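Local coordinates for protein transcriptional activator TenA-1 (Sulfolobus solfataricus P2, PDB 2QZC) that probably acts as a TenA-like thiaminase with a heme oxygenase-like fold and forms a two-chain assembly, at residues 59-64 / 118-123; 90-95 / 156-161. All blocks are in the same frame, centred on the assembly; numbering follows the deposited sequence. Where two conformers were deposited one is given.

In the fold
Interaction 1 (59-64 with 118-123) and interaction 2 (90-95 with 156-161) lie on opposite sides of the chain's centre, with their own centres 28 Å apart and their nearest atoms about 15 Å apart, so they do not touch. Their segments alternate along the chain. Helix 38-63 is common to both: its C-terminal end supplies Ile61 and Ala62 to interaction 1, whereas its earlier residues Tyr44 and Leu45 pack against Trp159 and Leu92 of interaction 2. Interaction 1 also borders the second subunit, which does not reach the segments of interaction 2. A glycerol, probably from the crystallisation liquor, is bound by Tyr121 and Tyr122 beside interaction 1.

Interaction 1 (59-64 / 118-123); sequences LLIASS and HLYYYA
Ala123 and Ile61 bury the most surface here, and a small methyl lets the backbones come close. Ala123 CB lies 3.9 Å from Ala62 CB and 4.0 Å from Ile61 CB, so it sits against both residues at once. The CA atoms of Ala62 and Ala123 are 4.3 Å apart. The axes of the short helical segments 59-63 and 118-123 run nearly parallel, 17° apart, with a closest approach of 8.7 Å. Ile61 divides its branches between two targets. Ile61 CG2, anti to the backbone N (chi1 -63° for the CG1 branch), comes within 3.3 Å of Ala123 O, while the CG1 branch carries CD1 across to Tyr120. There Ile61 CD1 meets Tyr120 CD1 at 3.9 Å, at the ring edge and near its plane, and the two side chains cross at about a right angle. At its far end, the ring's OH hydrogen-bonds to Asp54 OD1 on helix 38-63. Ile61 also packs on Ser64 of the second subunit, and Trp127 and Phe130 cover Ala62. The contact thus joins the C-terminal end of helix 38-63 to helix 110-125 within the all-helical, heme oxygenase-like fold of the TenA family.

Interaction 2 (90-95 / 156-161); sequences GKLYSK and YKTWAS
Thr158 O, in helix 154-164, takes two donors from Ser161, one turn further on: the hydroxyl OG at 2.7 Å and, weakly, the backbone N at 3.3 Å. The bond from OG is bent, making an angle of 129° at the carbonyl oxygen, with the hydroxyl tilted 23° from the carbonyl plane. It stays within the helix, and Ser161 makes no contact with 90-95. The facing side of Thr158 is apolar. Thr158 CG2 lies anti to the backbone N and stands 4.1 Å from Leu92 CD2, the two side chains passing each other in opposite directions. Thr158 OG1 hydrogen-bonds instead to Glu154 O, which keeps the polar branch occupied within the helix.

Leu92 has the largest buried area of the contact and divides it between its two methyls. While CD2 serves Thr158, Leu92 CD1 lies 3.9 Å from Trp159 CB and 4.0 Å from Trp159 CD1. It therefore approaches the indole at its edge, near the ring plane. With CG of Trp159 anti to the backbone N (chi1 174°), the indole is carried away from 90-95 after its first atoms have touched Leu92. The CA atoms of Leu92 and Trp159, the nearest pair, are 7.4 Å apart, and the two segments bury 151 Å² in all.

Beyond the contact, Phe41 meets the indole edge-to-face, and Tyr44 and Leu45 of the same helix 38-63 pack on Trp159 and Leu92, respectively. Val144 of helix 127-148 and Met31 of helix 26-32 also press on Trp159, so helices 85-95 and 154-164 join beside these three.

Interaction 1 (59-64 / 118-123)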
loop_
_atom_site.group_PDB
_atom_site.type_symbol
_atom_site.label_atom_id
_atom_site.label_comp_id
_atom_site.label_asym_id
_atom_site.label_seq_id
_atom_site.Cartn_x
_atom_site.Cartn_y
_atom_site.Cartn_z
ATOM N N LEU A 59 2.583 -0.570 -7.572
ATOM C CA LEU A 59 1.497 -1.315 -6.879
ATOM C C LEU A 59 0.707 -0.404 -5.940
ATOM O O LEU A 59 -0.525 -0.442 -5.911
ATOM C CB LEU A 59 2.041 -2.495 -6.068
ATOM C CG LEU A 59 1.081 -3.274 -5.149
ATOM C CD1 LEU A 59 -0.069 -3.821 -5.975
ATOM C CD2 LEU A 59 1.869 -4.334 -4.398
ATOM N N LEU A 60 1.440 0.429 -5.197
ATOM C CA LEU A 60 0.750 1.340 -4.247
ATOM C C LEU A 60 -0.189 2.320 -4.974
ATOM O O LEU A 60 -1.382 2.437 -4.613
ATOM C CB LEU A 60 1.762 2.081 -3.390
ATOM C CG LEU A 60 2.512 1.223 -2.377
ATOM C CD1 LEU A 60 3.774 1.962 -1.835
ATOM C CD2 LEU A 60 1.542 0.799 -1.236
ATOM N N ILE A 61 0.282 2.954 -6.061
ATOM C CA ILE A 61 -0.540 3.863 -6.883
ATOM C C ILE A 61 -1.735 3.112 -7.429
ATOM O O ILE A 61 -2.879 3.587 -7.361
ATOM C CB ILE A 61 0.254 4.415 -8.165
ATOM C CG1 ILE A 61 1.449 5.260 -7.792
ATOM C CG2 ILE A 61 -0.705 5.247 -9.073
ATOM C CD1 ILE A 61 2.440 5.481 -8.939
ATOM N N ALA A 62 -1.492 1.960 -8.016
ATOM C CA ALA A 62 -2.561 1.198 -8.685
ATOM C C ALA A 62 -3.608 0.703 -7.692
ATOM O O ALA A 62 -4.828 0.771 -7.978
ATOM C CB ALA A 62 -1.978 0.003 -9.445
ATOM N N SER A 63 -3.135 0.222 -6.552
ATOM C CA SER A 63 -4.039 -0.385 -5.576
ATOM C C SER A 63 -5.050 0.632 -5.034
ATOM O O SER A 63 -6.162 0.236 -4.642
ATOM C CB SER A 63 -3.255 -1.099 -4.464
ATOM O OG SER A 63 -2.546 -0.164 -3.683
ATOM N N SER A 64 -4.705 1.914 -5.048
ATOM C CA SER A 64 -5.649 2.972 -4.643
ATOM C C SER A 64 -6.916 2.988 -5.493
ATOM O O SER A 64 -7.927 3.607 -5.094
ATOM C CB SER A 64 -4.997 4.346 -4.734
ATOM O OG SER A 64 -4.838 4.787 -6.082
ATOM N N HIS A 118 6.908 1.349 -17.718
ATOM C CA HIS A 118 5.693 0.632 -18.206
ATOM C C HIS A 118 4.728 0.377 -17.025
ATOM O O HIS A 118 3.536 0.670 -17.098
ATOM C CB HIS A 118 6.180 -0.676 -18.861
ATOM C CG HIS A 118 5.140 -1.714 -19.176
ATOM N ND1 HIS A 118 4.246 -1.613 -20.225
ATOM C CD2 HIS A 118 4.963 -2.946 -18.639
ATOM C CE1 HIS A 118 3.565 -2.748 -20.299
ATOM N NE2 HIS A 118 3.988 -3.571 -19.363
ATOM N N LEU A 119 5.249 -0.160 -15.913
ATOM C CA LEU A 119 4.403 -0.424 -14.721
ATOM C C LEU A 119 3.821 0.875 -14.181
ATOM O O LEU A 119 2.650 0.920 -13.843
ATOM C CB LEU A 119 5.178 -1.166 -13.628
ATOM C CG LEU A 119 5.671 -2.554 -14.015
ATOM C CD1 LEU A 119 6.435 -3.143 -12.814
ATOM C CD2 LEU A 119 4.523 -3.475 -14.425
ATOM N N TYR A 120 4.648 1.938 -14.075
ATOM C CA TYR A 120 4.109 3.198 -13.596
ATOM C C TYR A 120 3.009 3.741 -14.493
ATOM O O TYR A 120 2.015 4.321 -13.990
ATOM C CB TYR A 120 5.214 4.266 -13.434
ATOM C CG TYR A 120 6.128 4.142 -12.228
ATOM C CD1 TYR A 120 5.638 4.382 -10.959
ATOM C CD2 TYR A 120 7.500 3.828 -12.346
ATOM C CE1 TYR A 120 6.470 4.352 -9.867
ATOM C CE2 TYR A 120 8.337 3.799 -11.250
ATOM C CZ TYR A 120 7.797 4.007 -9.990
ATOM O OH TYR A 120 8.644 3.996 -8.912
ATOM N N TYR A 121 3.185 3.640 -15.810
ATOM C CA TYR A 121 2.228 4.172 -16.762
ATOM C C TYR A 121 0.846 3.593 -16.493
ATOM O O TYR A 121 -0.142 4.354 -16.354
ATOM C CB TYR A 121 2.695 3.910 -18.211
ATOM C CG TYR A 121 1.646 4.313 -19.228
ATOM C CD1 TYR A 121 1.456 5.634 -19.530
ATOM C CD2 TYR A 121 0.864 3.391 -19.873
ATOM C CE1 TYR A 121 0.469 6.047 -20.436
ATOM C CE2 TYR A 121 -0.130 3.790 -20.779
ATOM C CZ TYR A 121 -0.304 5.118 -21.067
ATOM O OH TYR A 121 -1.282 5.511 -21.966
ATOM N N TYR A 122 0.758 2.285 -16.406
ATOM C CA TYR A 122 -0.544 1.641 -16.187
ATOM C C TYR A 122 -1.073 1.844 -14.772
ATOM O O TYR A 122 -2.268 2.056 -14.590
ATOM C CB TYR A 122 -0.511 0.153 -16.619
ATOM C CG TYR A 122 -0.415 0.080 -18.116
ATOM C CD1 TYR A 122 -1.461 0.538 -18.907
ATOM C CD2 TYR A 122 0.745 -0.370 -18.742
ATOM C CE1 TYR A 122 -1.340 0.547 -20.320
ATOM C CE2 TYR A 122 0.863 -0.357 -20.129
ATOM C CZ TYR A 122 -0.178 0.093 -20.886
ATOM O OH TYR A 122 -0.070 0.150 -22.273
ATOM N N ALA A 123 -0.174 1.899 -13.797
ATOM C CA ALA A 123 -0.612 2.191 -12.397
ATOM C C ALA A 123 -1.258 3.542 -12.295
ATOM O O ALA A 123 -2.258 3.711 -11.563
ATOM C CB ALA A 123 0.535 2.129 -11.461
#

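Interaction 2 (90-95 / 156-161)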
loop_
_atom_site.group_PDB
_atom_site.type_symbol
_atom_site.label_atom_id
_atom_site.label_comp_id
_atom_site.label_asym_id
_atom_site.label_seq_id
_atom_site.Cartn_x
_atom_site.Cartn_y
_atom_site.Cartn_z
ATOM N N GLY A 90 18.637 -10.628 1.745
ATOM C CA GLY A 90 19.718 -10.156 2.635
ATOM C C GLY A 90 20.922 -11.080 2.643
ATOM O O GLY A 90 22.061 -10.623 2.575
ATOM N N LYS A 91 20.663 -12.383 2.715
ATOM C CA LYS A 91 21.700 -13.404 2.666
ATOM C C LYS A 91 22.438 -13.370 1.336
ATOM O O LYS A 91 23.679 -13.423 1.305
ATOM C CB LYS A 91 21.106 -14.815 2.851
ATOM N N LEU A 92 21.676 -13.286 0.238
ATOM C CA LEU A 92 22.284 -13.196 -1.081
ATOM C C LEU A 92 23.092 -11.917 -1.225
ATOM O O LEU A 92 24.180 -11.942 -1.786
ATOM C CB LEU A 92 21.227 -13.231 -2.200
ATOM C CG LEU A 92 20.373 -14.488 -2.386
ATOM C CD1 LEU A 92 19.245 -14.212 -3.383
ATOM C CD2 LEU A 92 21.236 -15.632 -2.835
ATOM N N TYR A 93 22.528 -10.790 -0.794
ATOM C CA TYR A 93 23.224 -9.498 -0.907
ATOM C C TYR A 93 24.563 -9.513 -0.172
ATOM O O TYR A 93 25.549 -8.999 -0.697
ATOM C CB TYR A 93 22.326 -8.370 -0.416
ATOM C CG TYR A 93 21.156 -7.978 -1.312
ATOM C CD1 TYR A 93 20.828 -8.671 -2.497
ATOM C CD2 TYR A 93 20.303 -6.945 -0.923
ATOM C CE1 TYR A 93 19.740 -8.299 -3.286
ATOM C CE2 TYR A 93 19.193 -6.585 -1.710
ATOM C CZ TYR A 93 18.929 -7.272 -2.885
ATOM O OH TYR A 93 17.838 -6.941 -3.648
ATOM N N SER A 94 24.605 -10.149 1.002
ATOM C CA SER A 94 25.866 -10.322 1.750
ATOM C C SER A 94 26.849 -11.231 1.031
ATOM O O SER A 94 28.013 -10.861 0.861
ATOM C CB SER A 94 25.591 -10.862 3.141
ATOM O OG SER A 94 24.833 -9.895 3.846
ATOM N N LYS A 95 26.391 -12.397 0.584
ATOM C CA LYS A 95 27.260 -13.328 -0.153
ATOM C C LYS A 95 27.832 -12.723 -1.431
ATOM O O LYS A 95 28.980 -12.999 -1.783
ATOM C CB LYS A 95 26.537 -14.637 -0.512
ATOM N N TYR A 156 21.732 -20.211 -6.137
ATOM C CA TYR A 156 20.491 -20.318 -6.929
ATOM C C TYR A 156 19.364 -21.015 -6.234
ATOM O O TYR A 156 18.214 -20.575 -6.306
ATOM C CB TYR A 156 20.759 -20.832 -8.370
ATOM C CG TYR A 156 21.875 -20.065 -9.031
ATOM C CD1 TYR A 156 21.976 -18.668 -8.904
ATOM C CD2 TYR A 156 22.853 -20.705 -9.778
ATOM C CE1 TYR A 156 22.996 -17.968 -9.460
ATOM C CE2 TYR A 156 23.906 -19.981 -10.343
ATOM C CZ TYR A 156 23.974 -18.605 -10.174
ATOM O OH TYR A 156 24.967 -17.840 -10.701
ATOM N N LYS A 157 19.669 -22.051 -5.459
ATOM C CA LYS A 157 18.665 -22.713 -4.640
ATOM C C LYS A 157 18.110 -21.728 -3.588
ATOM O O LYS A 157 16.907 -21.687 -3.325
ATOM C CB LYS A 157 19.286 -23.968 -3.961
ATOM C CG LYS A 157 18.312 -24.788 -3.157
ATOM C CD LYS A 157 18.974 -26.007 -2.457
ATOM C CE LYS A 157 19.429 -27.053 -3.401
ATOM N NZ LYS A 157 18.343 -27.708 -4.198
ATOM N N THR A 158 18.997 -20.951 -2.978
ATOM C CA THR A 158 18.578 -19.946 -1.974
ATOM C C THR A 158 17.651 -18.899 -2.592
ATOM O O THR A 158 16.595 -18.589 -2.024
ATOM C CB THR A 158 19.783 -19.243 -1.334
ATOM O OG1 THR A 158 20.601 -20.213 -0.646
ATOM C CG2 THR A 158 19.339 -18.173 -0.313
ATOM N N TRP A 159 18.044 -18.376 -3.754
ATOM C CA TRP A 159 17.198 -17.403 -4.463
ATOM C C TRP A 159 15.838 -18.005 -4.757
ATOM O O TRP A 159 14.798 -17.389 -4.472
ATOM C CB TRP A 159 17.892 -16.997 -5.766
ATOM C CG TRP A 159 17.056 -16.102 -6.670
ATOM C CD1 TRP A 159 16.972 -14.733 -6.629
ATOM C CD2 TRP A 159 16.255 -16.524 -7.759
ATOM N NE1 TRP A 159 16.119 -14.295 -7.588
ATOM C CE2 TRP A 159 15.649 -15.354 -8.302
ATOM C CE3 TRP A 159 15.918 -17.766 -8.297
ATOM C CZ2 TRP A 159 14.772 -15.407 -9.387
ATOM C CZ3 TRP A 159 15.023 -17.830 -9.332
ATOM C CH2 TRP A 159 14.465 -16.641 -9.894
ATOM N N ALA A 160 15.828 -19.218 -5.316
ATOM C CA ALA A 160 14.591 -19.894 -5.691
ATOM C C ALA A 160 13.689 -20.225 -4.519
ATOM O O ALA A 160 12.455 -20.210 -4.671
ATOM C CB ALA A 160 14.866 -21.164 -6.521
ATOM N N SER A 161 14.275 -20.463 -3.341
ATOM C CA SER A 161 13.486 -20.878 -2.171
ATOM C C SER A 161 12.465 -19.838 -1.779
ATOM O O SER A 161 11.392 -20.206 -1.298
ATOM C CB SER A 161 14.387 -21.235 -0.990
ATOM O OG SER A 161 15.021 -20.082 -0.464
#